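Side-chain contact in enoyl-CoA hydratase (PDB 1WZ8), which probably catalyses the reversible addition of water to the double bond of 2-enoyl-CoA thioesters, as a hexameric member of the crotonase family: residues F73-E78 with L87-E92. Sequence-based numbering, arbitrary orientation.
Sequences FGLIEE and LRVFWE
Arg88 NH2 gives a hydrogen bond of 2.6 Å to Glu78 OE1, the shortest polar link between 73-78 and 87-92. The N-H...O angle is 152°. The oxygen lies in the guanidinium plane, but the nitrogen meets it from above the carboxylate plane. Carboxylate and guanidinium are turned 56° against each other, so the pair is not a flat two-pronged one. The second prong, Arg88 NH1 to Glu78 OE2, is weak at 3.3 Å. Glu78 reaches across with an extended chain, its CG anti to the backbone N. Arg88 bends at chi3 (92°), which turns its NE toward its own helix. There NE bonds to OE2 of Glu92, one turn on, at 2.9 Å. Arg88 thus bridges two carboxylates, which hold its guanidinium by different edges. Glu92 is buried; its OE2 also pairs with Arg40 and its OE1 bonds to His39, both of helix 36-49. Arg40 and Arg88 come close as like charges, an approach that the shared carboxylate of Glu92 probably eases. A leucine in place of Arg88 would probably leave Glu78 without its cross-helix mate and Glu92 with one positive partner fewer.

Beside the ion pairs lies an apolar contact. Leu75 CD1 touches Val89 CG2 at 3.9 Å, and the same methyl lies near the guanidinium edge, 4.4 Å from Arg88 NH2. Leu75 and Val89 also pack on His39. The segment axes stay 11.1 Å apart; Glu78 and Arg88 span the gap with their long chains, while Leu75 and Val89 meet beside them. The contact is a salt-bridge network with a Leu75-Val89 contact beside it, tying together two consecutive helices of the crotonase fold.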
loop_
_atom_site.group_PDB
_atom_site.type_symbol
_atom_site.label_atom_id
_atom_site.label_comp_id
_atom_site.label_asym_id
_atom_site.label_seq_id
_atom_site.Cartn_x
_atom_site.Cartn_y
_atom_site.Cartn_z
ATOM N N PHE A 73 -23.016 -11.308 -27.022
ATOM C CA PHE A 73 -24.321 -10.885 -26.529
ATOM C C PHE A 73 -24.909 -11.986 -25.657
ATOM O O PHE A 73 -25.545 -11.715 -24.637
ATOM C CB PHE A 73 -25.280 -10.602 -27.692
ATOM C CG PHE A 73 -25.047 -9.281 -28.372
ATOM C CD1 PHE A 73 -25.181 -8.088 -27.668
ATOM C CD2 PHE A 73 -24.711 -9.229 -29.724
ATOM C CE1 PHE A 73 -24.986 -6.859 -28.300
ATOM C CE2 PHE A 73 -24.514 -8.006 -30.365
ATOM C CZ PHE A 73 -24.651 -6.820 -29.654
ATOM N N GLY A 74 -24.690 -13.231 -26.067
ATOM C CA GLY A 74 -25.208 -14.363 -25.320
ATOM C C GLY A 74 -24.686 -14.389 -23.897
ATOM O O GLY A 74 -25.444 -14.594 -22.948
ATOM N N LEU A 75 -23.385 -14.178 -23.751
ATOM C CA LEU A 75 -22.755 -14.173 -22.438
ATOM C C LEU A 75 -23.307 -13.049 -21.567
ATOM O O LEU A 75 -23.623 -13.258 -20.393
ATOM C CB LEU A 75 -21.243 -14.020 -22.591
ATOM C CG LEU A 75 -20.418 -13.886 -21.310
ATOM C CD1 LEU A 75 -20.777 -14.996 -20.326
ATOM C CD2 LEU A 75 -18.948 -13.937 -21.669
ATOM N N ILE A 76 -23.426 -11.858 -22.145
ATOM C CA ILE A 76 -23.943 -10.709 -21.410
ATOM C C ILE A 76 -25.381 -10.958 -20.958
ATOM O O ILE A 76 -25.757 -10.621 -19.832
ATOM C CB ILE A 76 -23.884 -9.429 -22.278
ATOM C CG1 ILE A 76 -22.424 -9.100 -22.601
ATOM C CG2 ILE A 76 -24.539 -8.262 -21.546
ATOM C CD1 ILE A 76 -22.243 -7.906 -23.514
ATOM N N GLU A 77 -26.183 -11.555 -21.834
ATOM C CA GLU A 77 -27.574 -11.840 -21.505
ATOM C C GLU A 77 -27.673 -12.878 -20.394
ATOM O O GLU A 77 -28.548 -12.788 -19.532
ATOM C CB GLU A 77 -28.331 -12.326 -22.743
ATOM C CG GLU A 77 -28.564 -11.248 -23.793
ATOM C CD GLU A 77 -29.515 -10.156 -23.325
ATOM O OE1 GLU A 77 -29.948 -10.189 -22.152
ATOM O OE2 GLU A 77 -29.829 -9.258 -24.137
ATOM N N GLU A 78 -26.779 -13.864 -20.417
ATOM C CA GLU A 78 -26.773 -14.902 -19.396
ATOM C C GLU A 78 -26.506 -14.289 -18.024
ATOM O O GLU A 78 -27.166 -14.623 -17.036
ATOM C CB GLU A 78 -25.694 -15.946 -19.690
ATOM C CG GLU A 78 -25.531 -16.950 -18.560
ATOM C CD GLU A 78 -24.352 -17.879 -18.748
ATOM O OE1 GLU A 78 -23.252 -17.397 -19.090
ATOM O OE2 GLU A 78 -24.521 -19.096 -18.534
ATOM N N LEU A 87 -22.319 -14.145 -10.868
ATOM C CA LEU A 87 -21.178 -14.373 -9.988
ATOM C C LEU A 87 -20.178 -15.394 -10.517
ATOM O O LEU A 87 -18.993 -15.323 -10.191
ATOM C CB LEU A 87 -21.654 -14.761 -8.586
ATOM C CG LEU A 87 -21.992 -13.571 -7.671
ATOM C CD1 LEU A 87 -20.722 -12.779 -7.397
ATOM C CD2 LEU A 87 -23.052 -12.673 -8.311
ATOM N N ARG A 88 -20.642 -16.345 -11.323
ATOM C CA ARG A 88 -19.689 -17.290 -11.844
ATOM C C ARG A 88 -18.797 -16.584 -12.840
ATOM O O ARG A 88 -17.588 -16.772 -12.874
ATOM C CB ARG A 88 -20.462 -18.413 -12.535
ATOM C CG ARG A 88 -19.555 -19.311 -13.376
ATOM C CD ARG A 88 -20.325 -20.014 -14.501
ATOM N NE ARG A 88 -20.280 -19.218 -15.732
ATOM C CZ ARG A 88 -21.434 -19.053 -16.402
ATOM N NH1 ARG A 88 -22.552 -19.589 -15.944
ATOM N NH2 ARG A 88 -21.444 -18.346 -17.536
ATOM N N VAL A 89 -19.374 -15.699 -13.645
ATOM C CA VAL A 89 -18.599 -14.908 -14.596
ATOM C C VAL A 89 -17.714 -13.898 -13.862
ATOM O O VAL A 89 -16.643 -13.538 -14.351
ATOM C CB VAL A 89 -19.530 -14.181 -15.596
ATOM C CG1 VAL A 89 -18.719 -13.278 -16.524
ATOM C CG2 VAL A 89 -20.285 -15.207 -16.420
ATOM N N PHE A 90 -18.152 -13.455 -12.684
ATOM C CA PHE A 90 -17.360 -12.511 -11.898
ATOM C C PHE A 90 -15.976 -13.105 -11.660
ATOM O O PHE A 90 -14.955 -12.475 -11.944
ATOM C CB PHE A 90 -18.028 -12.236 -10.549
ATOM C CG PHE A 90 -17.206 -11.368 -9.634
ATOM C CD1 PHE A 90 -17.212 -9.984 -9.770
ATOM C CD2 PHE A 90 -16.408 -11.941 -8.652
ATOM C CE1 PHE A 90 -16.430 -9.179 -8.937
ATOM C CE2 PHE A 90 -15.623 -11.152 -7.817
ATOM C CZ PHE A 90 -15.635 -9.766 -7.961
ATOM N N TRP A 91 -15.941 -14.326 -11.138
ATOM C CA TRP A 91 -14.669 -14.979 -10.874
ATOM C C TRP A 91 -13.910 -15.340 -12.148
ATOM O O TRP A 91 -12.680 -15.372 -12.150
ATOM C CB TRP A 91 -14.893 -16.199 -9.983
ATOM C CG TRP A 91 -15.388 -15.782 -8.632
ATOM C CD1 TRP A 91 -16.650 -15.948 -8.125
ATOM C CD2 TRP A 91 -14.652 -15.053 -7.642
ATOM N NE1 TRP A 91 -16.741 -15.364 -6.883
ATOM C CE2 TRP A 91 -15.530 -14.807 -6.562
ATOM C CE3 TRP A 91 -13.334 -14.581 -7.564
ATOM C CZ2 TRP A 91 -15.131 -14.114 -5.416
ATOM C CZ3 TRP A 91 -12.937 -13.888 -6.423
ATOM C CH2 TRP A 91 -13.838 -13.663 -5.364
ATOM N N GLU A 92 -14.633 -15.594 -13.235
ATOM C CA GLU A 92 -13.988 -15.902 -14.512
ATOM C C GLU A 92 -13.263 -14.659 -15.030
ATOM O O GLU A 92 -12.122 -14.737 -15.504
ATOM C CB GLU A 92 -15.028 -16.337 -15.546
ATOM C CG GLU A 92 -15.538 -17.752 -15.361
ATOM C CD GLU A 92 -16.655 -18.088 -16.328
ATOM O OE1 GLU A 92 -16.761 -17.412 -17.372
ATOM O OE2 GLU A 92 -17.417 -19.037 -16.051
#